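Local atomic coordinates of Glp_546_48378_50642 (PDB entry 2QVW), a protein that cleaves double-stranded RNA into small interfering RNAs of 21 to 23 base pairs that direct RNA interference. Residues 134-139 with 251-256; 73-78 with 166-171; 67-72 with 114-119. One frame throughout, in Å; residues are numbered along the deposited sequence.

In the fold
All three contacts lie on the same side of the chain's centre. Contacts 1 and 2 have centres about 13 Å apart, as do contacts 1 and 3; contacts 2 and 3 are about 15 Å apart. Helix 60-77 serves both contact 3, where it meets strand 112-117 of the N-terminal sheet, and contact 2, where its end meets the strand 169-178 side of the PAZ region. Both segments of contact 3 precede those of contact 1, while the segments of contact 2 alternate with those of each. In contact 1, Met-136 and Phe-256 pack on Ile-72 and Phe-256 also on Leu-76 of contact 2, so that apolar side chains of N-terminal and PAZ elements meet there.

Contact 1: residues 134-139 with 251-256; sequences QLMCDA and LLPDEF
Met-136 approaches the ring of Phe-256 obliquely, while at the edge, in the ring plane, lies CG of Pro-253 from the same loop. Between the methionine and phenylalanine side chains the nearest atoms are Met-136 CG and Phe-256 CE1, 3.5 Å apart. The sulfur stands farther off, with SD of Met-136 4.9 Å from the centroid of the Phe-256 ring and 34° off its normal, a Met-aromatic contact. Bends at chi2 (-60°) and chi3 (-71°) shape the methionine chain and place its SD 4.1 Å from CD2 of Leu-252, whose side chain runs beside it in the same direction. The preceding residue, Leu-135, lays its CB against Pro-253 CG at 3.7 Å, and its CD1 branch extends toward the carboxylate of Glu-255, whose side chain crosses it at about a right angle. Beyond the helix end Asp-138 centres an inverse gamma turn, and Ala-139 then sets its CB 3.9 Å from Leu-251 O. No hydrogen bond links the segments. Glu-255 makes a weak one to Thr-132, farther back on helix 127-137, and Asp-254 forms a salt bridge with Arg-159. The loop is tied to the PAZ sheet by backbone bonding of Leu-252 with Met-160 of strand 160-163, while Ile-72 and Leu-76 of helix 60-77 pack against Phe-256.

Contact 2: residues 73-78 with 166-171; sequences LFQLLG and ISWSLY
Ser-167 meets the end of helix 60-77 through its backbone, its carbonyl O lying 4.3 Å from CA of Gly-78. There the helix has just been left: Gly-78 takes a positive phi of 96°, and its N still reaches back to Gln-75 O at 3.2 Å. Next along the loop, Trp-168 carries most of the contact. Gln-75 lies over one face of its six-membered ring, with CG 3.7 Å from the centroid in a CH-pi contact. The glutamine chain leaves on the side away from its own N (chi1 -168°) and stays extended, which carries the amide flat across the indole; the two planes are only 9° apart, and the amide is stacked on the ring with Gln-75 CD 3.4 Å from Trp-168 CZ2. Leu-76 joins from an oblique direction, its CD2 coming 4.2 Å from Trp-168 CZ3. The indole is presented by a beta-hairpin of the PAZ sheet, in which antiparallel strands 160-163 and 169-178 are connected by a loop that contains a type I' turn from Ile-166 to Ser-169. Ser-169 closes that turn, its N donating to Ile-166 O at 3.0 Å, and its backbone also pairs with Thr-163. One residue on, Leu-170 turns back toward the helix: its CD1 comes 3.4 Å from Leu-76 O, with CD2 also close to that oxygen, laying an apolar branch against a carbonyl of the last helical turn. The same side chain also touches Ala-162 of strand 160-163 and Val-261 of helix 260-264.

Contact 3: residues 67-72 with 114-119; sequences AVYQSI and FLPLLS
The carbonyl O of Phe-114 faces the edge of the Tyr-69 ring, near its plane, 3.4 Å from Tyr-69 CD2 and almost as close to CE2. Gln-70, from the next position on the helix, reaches the same backbone: its chain, bent at chi2 (64°), brings the amide group near the peptide of Phe-114. Tyr-69 gets to the strand because its ring is swung to the side opposite its own backbone N (chi1 -174°). Pro-116 lies over one face of that ring, with its CD placed as in a CH-pi contact, but the two groups are modelled too close together for the detail to be trusted; their side chains come from opposite directions. Leu-115, whose CB points away from the helix, nevertheless bends its CD2 round to within 4.3 Å of Tyr-69 CD2. Three successive residues of the strand thus approach one tyrosine with different groups: a carbonyl, a methyl group and a proline ring. The axes of helix segment 67-72 and strand segment 114-117 cross at 87°, 8.8 Å apart at closest. Strand 112-117 is an edge strand of the N-terminal antiparallel sheet within this chain, paired with strand 18-25 through Leu-115 and Leu-22. Trp-21 of that neighbouring strand and Leu-129 and Thr-132 of helix 127-137 also pack around Tyr-69, while Phe-114 meets Trp-85 in an edge-to-face stack. The apolar and aromatic contacts of Tyr-69 contribute to joining helix and strand; the weakly polar C-H edge of its ring, turned to the Phe-114 carbonyl, may add a small electrostatic attraction.

Contact 1: residues 134-139 with 251-256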
loop_
_atom_site.group_PDB
_atom_site.type_symbol
_atom_site.label_atom_id
_atom_site.label_comp_id
_atom_site.label_asym_id
_atom_site.label_seq_id
_atom_site.Cartn_x
_atom_site.Cartn_y
_atom_site.Cartn_z
ATOM N N GLN A 134 -23.115 -18.671 -31.498
ATOM C CA GLN A 134 -23.989 -19.125 -32.563
ATOM C C GLN A 134 -24.938 -17.993 -32.906
ATOM O O GLN A 134 -25.027 -17.573 -34.052
ATOM C CB GLN A 134 -24.802 -20.322 -32.118
ATOM C CG GLN A 134 -23.993 -21.467 -31.617
ATOM C CD GLN A 134 -24.868 -22.647 -31.300
ATOM O OE1 GLN A 134 -25.460 -23.248 -32.194
ATOM N NE2 GLN A 134 -24.978 -22.975 -30.020
ATOM N N LEU A 135 -25.649 -17.510 -31.894
ATOM C CA LEU A 135 -26.590 -16.414 -32.065
ATOM C C LEU A 135 -25.974 -15.364 -32.971
ATOM O O LEU A 135 -26.566 -14.980 -33.977
ATOM C CB LEU A 135 -26.932 -15.782 -30.709
ATOM C CG LEU A 135 -27.474 -16.733 -29.636
ATOM C CD1 LEU A 135 -28.067 -15.933 -28.484
ATOM C CD2 LEU A 135 -28.530 -17.642 -30.250
ATOM N N MET A 136 -24.783 -14.901 -32.611
ATOM C CA MET A 136 -24.087 -13.903 -33.412
ATOM C C MET A 136 -23.958 -14.364 -34.859
ATOM O O MET A 136 -24.365 -13.665 -35.781
ATOM C CB MET A 136 -22.694 -13.639 -32.836
ATOM C CG MET A 136 -22.557 -12.324 -32.085
ATOM S SD MET A 136 -22.916 -10.881 -33.119
ATOM C CE MET A 136 -21.503 -10.863 -34.186
ATOM N N CYS A 137 -23.384 -15.550 -35.048
ATOM C CA CYS A 137 -23.197 -16.111 -36.382
ATOM C C CYS A 137 -24.507 -16.159 -37.183
ATOM O O CYS A 137 -24.517 -15.830 -38.362
ATOM C CB CYS A 137 -22.582 -17.513 -36.273
ATOM S SG CYS A 137 -22.164 -18.328 -37.846
ATOM N N ASP A 138 -25.614 -16.572 -36.575
ATOM C CA ASP A 138 -26.884 -16.617 -37.310
ATOM C C ASP A 138 -27.700 -15.343 -37.102
ATOM O O ASP A 138 -28.882 -15.391 -36.749
ATOM C CB ASP A 138 -27.727 -17.827 -36.887
ATOM C CG ASP A 138 -27.610 -18.993 -37.854
ATOM O OD1 ASP A 138 -28.003 -18.854 -39.035
ATOM O OD2 ASP A 138 -27.122 -20.053 -37.418
ATOM N N ALA A 139 -27.065 -14.200 -37.331
ATOM C CA ALA A 139 -27.737 -12.921 -37.154
ATOM C C ALA A 139 -28.259 -12.382 -38.469
ATOM O O ALA A 139 -27.486 -12.013 -39.346
ATOM C CB ALA A 139 -26.788 -11.922 -36.524
ATOM N N LEU A 251 -29.100 -6.929 -36.568
ATOM C CA LEU A 251 -29.606 -6.953 -35.200
ATOM C C LEU A 251 -28.834 -7.937 -34.318
ATOM O O LEU A 251 -28.729 -9.125 -34.635
ATOM C CB LEU A 251 -31.101 -7.297 -35.202
ATOM C CG LEU A 251 -31.867 -7.088 -33.896
ATOM C CD1 LEU A 251 -33.333 -6.878 -34.203
ATOM C CD2 LEU A 251 -31.668 -8.277 -32.977
ATOM N N LEU A 252 -28.288 -7.434 -33.214
ATOM C CA LEU A 252 -27.536 -8.267 -32.277
ATOM C C LEU A 252 -28.506 -9.023 -31.369
ATOM O O LEU A 252 -29.550 -8.494 -30.989
ATOM C CB LEU A 252 -26.615 -7.401 -31.408
ATOM C CG LEU A 252 -25.592 -6.469 -32.066
ATOM C CD1 LEU A 252 -24.714 -5.859 -30.983
ATOM C CD2 LEU A 252 -24.750 -7.231 -33.067
ATOM N N PRO A 253 -28.173 -10.271 -30.991
ATOM C CA PRO A 253 -29.092 -11.013 -30.115
ATOM C C PRO A 253 -29.331 -10.349 -28.746
ATOM O O PRO A 253 -28.441 -9.696 -28.204
ATOM C CB PRO A 253 -28.432 -12.398 -30.011
ATOM C CG PRO A 253 -26.983 -12.119 -30.258
ATOM C CD PRO A 253 -27.022 -11.109 -31.375
ATOM N N ASP A 254 -30.541 -10.515 -28.211
ATOM C CA ASP A 254 -30.924 -9.944 -26.919
ATOM C C ASP A 254 -29.727 -9.702 -25.999
ATOM O O ASP A 254 -29.474 -8.572 -25.583
ATOM C CB ASP A 254 -31.945 -10.864 -26.232
ATOM C CG ASP A 254 -33.316 -10.830 -26.905
ATOM O OD1 ASP A 254 -34.085 -9.885 -26.638
ATOM O OD2 ASP A 254 -33.628 -11.738 -27.705
ATOM N N GLU A 255 -28.986 -10.761 -25.698
ATOM C CA GLU A 255 -27.816 -10.656 -24.833
ATOM C C GLU A 255 -27.039 -9.367 -25.069
ATOM O O GLU A 255 -26.892 -8.569 -24.157
ATOM C CB GLU A 255 -26.895 -11.867 -25.030
ATOM C CG GLU A 255 -27.559 -13.203 -24.683
ATOM C CD GLU A 255 -26.657 -14.419 -24.893
ATOM O OE1 GLU A 255 -25.926 -14.805 -23.955
ATOM O OE2 GLU A 255 -26.678 -14.984 -26.006
ATOM N N PHE A 256 -26.543 -9.155 -26.283
ATOM C CA PHE A 256 -25.797 -7.936 -26.565
ATOM C C PHE A 256 -26.722 -6.744 -26.433
ATOM O O PHE A 256 -27.073 -6.098 -27.420
ATOM C CB PHE A 256 -25.186 -7.950 -27.972
ATOM C CG PHE A 256 -24.101 -8.981 -28.161
ATOM C CD1 PHE A 256 -24.394 -10.222 -28.712
ATOM C CD2 PHE A 256 -22.785 -8.713 -27.786
ATOM C CE1 PHE A 256 -23.402 -11.182 -28.889
ATOM C CE2 PHE A 256 -21.781 -9.672 -27.959
ATOM C CZ PHE A 256 -22.091 -10.907 -28.512
#

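Contact 2: residues 73-78 with 166-171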
loop_
_atom_site.group_PDB
_atom_site.type_symbol
_atom_site.label_atom_id
_atom_site.label_comp_id
_atom_site.label_asym_id
_atom_site.label_seq_id
_atom_site.Cartn_x
_atom_site.Cartn_y
_atom_site.Cartn_z
ATOM N N LEU A 73 -16.126 -9.884 -29.774
ATOM C CA LEU A 73 -15.877 -8.624 -29.071
ATOM C C LEU A 73 -15.053 -7.653 -29.902
ATOM O O LEU A 73 -15.453 -6.513 -30.114
ATOM C CB LEU A 73 -15.149 -8.887 -27.754
ATOM C CG LEU A 73 -15.813 -9.843 -26.754
ATOM C CD1 LEU A 73 -14.806 -10.216 -25.671
ATOM C CD2 LEU A 73 -17.061 -9.207 -26.156
ATOM N N PHE A 74 -13.895 -8.108 -30.361
ATOM C CA PHE A 74 -13.018 -7.276 -31.169
ATOM C C PHE A 74 -13.737 -6.693 -32.380
ATOM O O PHE A 74 -13.379 -5.617 -32.877
ATOM C CB PHE A 74 -11.807 -8.095 -31.614
ATOM C CG PHE A 74 -10.846 -8.386 -30.504
ATOM C CD1 PHE A 74 -10.371 -9.675 -30.295
ATOM C CD2 PHE A 74 -10.412 -7.359 -29.664
ATOM C CE1 PHE A 74 -9.474 -9.941 -29.267
ATOM C CE2 PHE A 74 -9.514 -7.614 -28.630
ATOM C CZ PHE A 74 -9.044 -8.913 -28.432
ATOM N N GLN A 75 -14.756 -7.401 -32.853
ATOM C CA GLN A 75 -15.508 -6.930 -33.997
ATOM C C GLN A 75 -16.539 -5.904 -33.578
ATOM O O GLN A 75 -16.785 -4.940 -34.288
ATOM C CB GLN A 75 -16.184 -8.094 -34.691
ATOM C CG GLN A 75 -16.742 -7.723 -36.029
ATOM C CD GLN A 75 -16.896 -8.923 -36.925
ATOM O OE1 GLN A 75 -17.604 -9.873 -36.598
ATOM N NE2 GLN A 75 -16.222 -8.895 -38.064
ATOM N N LEU A 76 -17.146 -6.106 -32.420
ATOM C CA LEU A 76 -18.123 -5.156 -31.917
ATOM C C LEU A 76 -17.424 -3.851 -31.519
ATOM O O LEU A 76 -18.054 -2.799 -31.440
ATOM C CB LEU A 76 -18.854 -5.740 -30.705
ATOM C CG LEU A 76 -19.640 -7.030 -30.945
ATOM C CD1 LEU A 76 -20.287 -7.461 -29.661
ATOM C CD2 LEU A 76 -20.697 -6.812 -32.012
ATOM N N LEU A 77 -16.121 -3.928 -31.264
ATOM C CA LEU A 77 -15.341 -2.763 -30.874
ATOM C C LEU A 77 -14.925 -1.947 -32.089
ATOM O O LEU A 77 -14.610 -0.761 -31.971
ATOM C CB LEU A 77 -14.097 -3.185 -30.079
ATOM C CG LEU A 77 -14.277 -3.489 -28.581
ATOM C CD1 LEU A 77 -13.049 -4.194 -28.062
ATOM C CD2 LEU A 77 -14.522 -2.198 -27.798
ATOM N N GLY A 78 -14.910 -2.578 -33.254
ATOM C CA GLY A 78 -14.559 -1.844 -34.453
ATOM C C GLY A 78 -13.119 -1.922 -34.916
ATOM O O GLY A 78 -12.287 -2.558 -34.274
ATOM N N ILE A 166 -20.368 -0.677 -42.546
ATOM C CA ILE A 166 -20.077 0.681 -42.098
ATOM C C ILE A 166 -19.240 0.744 -40.822
ATOM O O ILE A 166 -19.713 1.212 -39.787
ATOM C CB ILE A 166 -21.381 1.480 -41.868
ATOM C CG1 ILE A 166 -22.248 1.443 -43.131
ATOM C CG2 ILE A 166 -21.046 2.920 -41.470
ATOM C CD1 ILE A 166 -21.589 2.054 -44.332
ATOM N N SER A 167 -18.004 0.260 -40.900
ATOM C CA SER A 167 -17.098 0.296 -39.753
ATOM C C SER A 167 -17.685 -0.410 -38.541
ATOM O O SER A 167 -17.182 -0.258 -37.432
ATOM C CB SER A 167 -16.806 1.758 -39.376
ATOM O OG SER A 167 -16.620 2.586 -40.522
ATOM N N TRP A 168 -18.750 -1.174 -38.753
ATOM C CA TRP A 168 -19.421 -1.876 -37.663
ATOM C C TRP A 168 -19.911 -0.939 -36.571
ATOM O O TRP A 168 -20.138 -1.365 -35.440
ATOM C CB TRP A 168 -18.506 -2.920 -37.031
ATOM C CG TRP A 168 -18.586 -4.238 -37.702
ATOM C CD1 TRP A 168 -17.920 -4.631 -38.830
ATOM C CD2 TRP A 168 -19.400 -5.352 -37.308
ATOM N NE1 TRP A 168 -18.266 -5.923 -39.161
ATOM C CE2 TRP A 168 -19.170 -6.389 -38.241
ATOM C CE3 TRP A 168 -20.293 -5.577 -36.252
ATOM C CZ2 TRP A 168 -19.808 -7.630 -38.154
ATOM C CZ3 TRP A 168 -20.925 -6.815 -36.169
ATOM C CH2 TRP A 168 -20.676 -7.823 -37.111
ATOM N N SER A 169 -20.069 0.338 -36.907
ATOM C CA SER A 169 -20.543 1.306 -35.938
ATOM C C SER A 169 -21.768 0.728 -35.268
ATOM O O SER A 169 -22.526 -0.019 -35.883
ATOM C CB SER A 169 -20.884 2.623 -36.617
ATOM O OG SER A 169 -19.715 3.226 -37.143
ATOM N N LEU A 170 -21.951 1.068 -34.001
ATOM C CA LEU A 170 -23.068 0.555 -33.229
ATOM C C LEU A 170 -24.150 1.605 -33.044
ATOM O O LEU A 170 -23.867 2.803 -32.954
ATOM C CB LEU A 170 -22.571 0.085 -31.865
ATOM C CG LEU A 170 -21.291 -0.761 -31.881
ATOM C CD1 LEU A 170 -20.809 -1.001 -30.464
ATOM C CD2 LEU A 170 -21.546 -2.079 -32.589
ATOM N N TYR A 171 -25.396 1.143 -32.995
ATOM C CA TYR A 171 -26.549 2.020 -32.823
ATOM C C TYR A 171 -27.602 1.302 -31.995
ATOM O O TYR A 171 -27.572 0.083 -31.851
ATOM C CB TYR A 171 -27.172 2.395 -34.177
ATOM C CG TYR A 171 -26.262 3.091 -35.176
ATOM C CD1 TYR A 171 -25.293 2.380 -35.894
ATOM C CD2 TYR A 171 -26.413 4.451 -35.450
ATOM C CE1 TYR A 171 -24.503 3.004 -36.864
ATOM C CE2 TYR A 171 -25.629 5.083 -36.420
ATOM C CZ TYR A 171 -24.679 4.349 -37.121
ATOM O OH TYR A 171 -23.921 4.958 -38.089
#

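Contact 3: residues 67-72 with 114-119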
loop_
_atom_site.group_PDB
_atom_site.type_symbol
_atom_site.label_atom_id
_atom_site.label_comp_id
_atom_site.label_asym_id
_atom_site.label_seq_id
_atom_site.Cartn_x
_atom_site.Cartn_y
_atom_site.Cartn_z
ATOM N N ALA A 67 -11.441 -18.212 -27.640
ATOM C CA ALA A 67 -10.929 -17.473 -28.781
ATOM C C ALA A 67 -12.084 -16.904 -29.587
ATOM O O ALA A 67 -12.092 -15.727 -29.958
ATOM C CB ALA A 67 -10.097 -18.390 -29.651
ATOM N N VAL A 68 -13.072 -17.750 -29.845
ATOM C CA VAL A 68 -14.223 -17.324 -30.630
ATOM C C VAL A 68 -14.896 -16.076 -30.059
ATOM O O VAL A 68 -14.886 -15.010 -30.693
ATOM C CB VAL A 68 -15.268 -18.452 -30.755
ATOM C CG1 VAL A 68 -16.320 -18.074 -31.798
ATOM C CG2 VAL A 68 -14.573 -19.753 -31.125
ATOM N N TYR A 69 -15.463 -16.199 -28.861
ATOM C CA TYR A 69 -16.137 -15.070 -28.242
ATOM C C TYR A 69 -15.301 -13.807 -28.350
ATOM O O TYR A 69 -15.821 -12.720 -28.607
ATOM C CB TYR A 69 -16.411 -15.342 -26.776
ATOM C CG TYR A 69 -17.244 -14.264 -26.128
ATOM C CD1 TYR A 69 -18.604 -14.155 -26.392
ATOM C CD2 TYR A 69 -16.667 -13.333 -25.268
ATOM C CE1 TYR A 69 -19.368 -13.147 -25.817
ATOM C CE2 TYR A 69 -17.425 -12.319 -24.687
ATOM C CZ TYR A 69 -18.770 -12.233 -24.965
ATOM O OH TYR A 69 -19.514 -11.234 -24.379
ATOM N N GLN A 70 -13.997 -13.953 -28.159
ATOM C CA GLN A 70 -13.102 -12.810 -28.229
ATOM C C GLN A 70 -13.232 -12.072 -29.554
ATOM O O GLN A 70 -13.498 -10.865 -29.564
ATOM C CB GLN A 70 -11.660 -13.260 -28.027
ATOM C CG GLN A 70 -10.972 -12.555 -26.874
ATOM C CD GLN A 70 -11.603 -12.870 -25.536
ATOM O OE1 GLN A 70 -11.577 -14.006 -25.082
ATOM N NE2 GLN A 70 -12.176 -11.867 -24.901
ATOM N N SER A 71 -13.049 -12.787 -30.666
ATOM C CA SER A 71 -13.152 -12.161 -31.984
ATOM C C SER A 71 -14.460 -11.378 -32.080
ATOM O O SER A 71 -14.498 -10.259 -32.608
ATOM C CB SER A 71 -13.100 -13.213 -33.083
ATOM O OG SER A 71 -14.198 -14.080 -32.968
ATOM N N ILE A 72 -15.528 -11.973 -31.559
ATOM C CA ILE A 72 -16.829 -11.325 -31.556
ATOM C C ILE A 72 -16.628 -9.935 -31.002
ATOM O O ILE A 72 -16.919 -8.944 -31.662
ATOM C CB ILE A 72 -17.818 -12.014 -30.616
ATOM C CG1 ILE A 72 -17.868 -13.517 -30.881
ATOM C CG2 ILE A 72 -19.188 -11.414 -30.799
ATOM C CD1 ILE A 72 -18.616 -13.911 -32.123
ATOM N N PHE A 114 -11.941 -11.796 -21.816
ATOM C CA PHE A 114 -13.144 -11.421 -21.081
ATOM C C PHE A 114 -14.355 -12.276 -21.443
ATOM O O PHE A 114 -14.638 -12.513 -22.620
ATOM C CB PHE A 114 -13.464 -9.952 -21.335
ATOM C CG PHE A 114 -12.354 -9.026 -20.964
ATOM C CD1 PHE A 114 -12.011 -8.832 -19.639
ATOM C CD2 PHE A 114 -11.633 -8.359 -21.939
ATOM C CE1 PHE A 114 -10.959 -7.978 -19.287
ATOM C CE2 PHE A 114 -10.577 -7.503 -21.594
ATOM C CZ PHE A 114 -10.243 -7.316 -20.270
ATOM N N LEU A 115 -15.064 -12.741 -20.418
ATOM C CA LEU A 115 -16.257 -13.555 -20.604
ATOM C C LEU A 115 -17.444 -12.873 -19.966
ATOM O O LEU A 115 -17.308 -12.140 -18.986
ATOM C CB LEU A 115 -16.085 -14.931 -19.972
ATOM C CG LEU A 115 -14.999 -15.808 -20.576
ATOM C CD1 LEU A 115 -15.157 -17.221 -20.043
ATOM C CD2 LEU A 115 -15.123 -15.796 -22.102
ATOM N N PRO A 116 -18.636 -13.113 -20.510
ATOM C CA PRO A 116 -19.850 -12.503 -19.972
ATOM C C PRO A 116 -20.311 -13.201 -18.706
ATOM O O PRO A 116 -20.181 -14.421 -18.574
ATOM C CB PRO A 116 -20.866 -12.689 -21.093
ATOM C CG PRO A 116 -20.038 -12.926 -22.293
ATOM C CD PRO A 116 -18.918 -13.769 -21.788
ATOM N N LEU A 117 -20.855 -12.424 -17.775
ATOM C CA LEU A 117 -21.353 -12.974 -16.523
ATOM C C LEU A 117 -22.676 -12.315 -16.184
ATOM O O LEU A 117 -22.831 -11.111 -16.359
ATOM C CB LEU A 117 -20.346 -12.745 -15.390
ATOM C CG LEU A 117 -18.975 -13.437 -15.494
ATOM C CD1 LEU A 117 -18.213 -13.250 -14.190
ATOM C CD2 LEU A 117 -19.148 -14.922 -15.781
ATOM N N LEU A 118 -23.626 -13.112 -15.703
ATOM C CA LEU A 118 -24.949 -12.617 -15.333
ATOM C C LEU A 118 -24.908 -12.001 -13.938
ATOM O O LEU A 118 -25.486 -10.944 -13.696
ATOM C CB LEU A 118 -25.956 -13.768 -15.359
ATOM C CG LEU A 118 -25.817 -14.754 -16.530
ATOM C CD1 LEU A 118 -26.958 -15.771 -16.481
ATOM C CD2 LEU A 118 -25.838 -14.007 -17.861
ATOM N N SER A 119 -24.215 -12.676 -13.030
ATOM C CA SER A 119 -24.079 -12.217 -11.658
ATOM C C SER A 119 -22.657 -12.470 -11.164
ATOM O O SER A 119 -21.980 -13.379 -11.641
ATOM C CB SER A 119 -25.094 -12.946 -10.766
ATOM O OG SER A 119 -25.107 -14.343 -11.013
#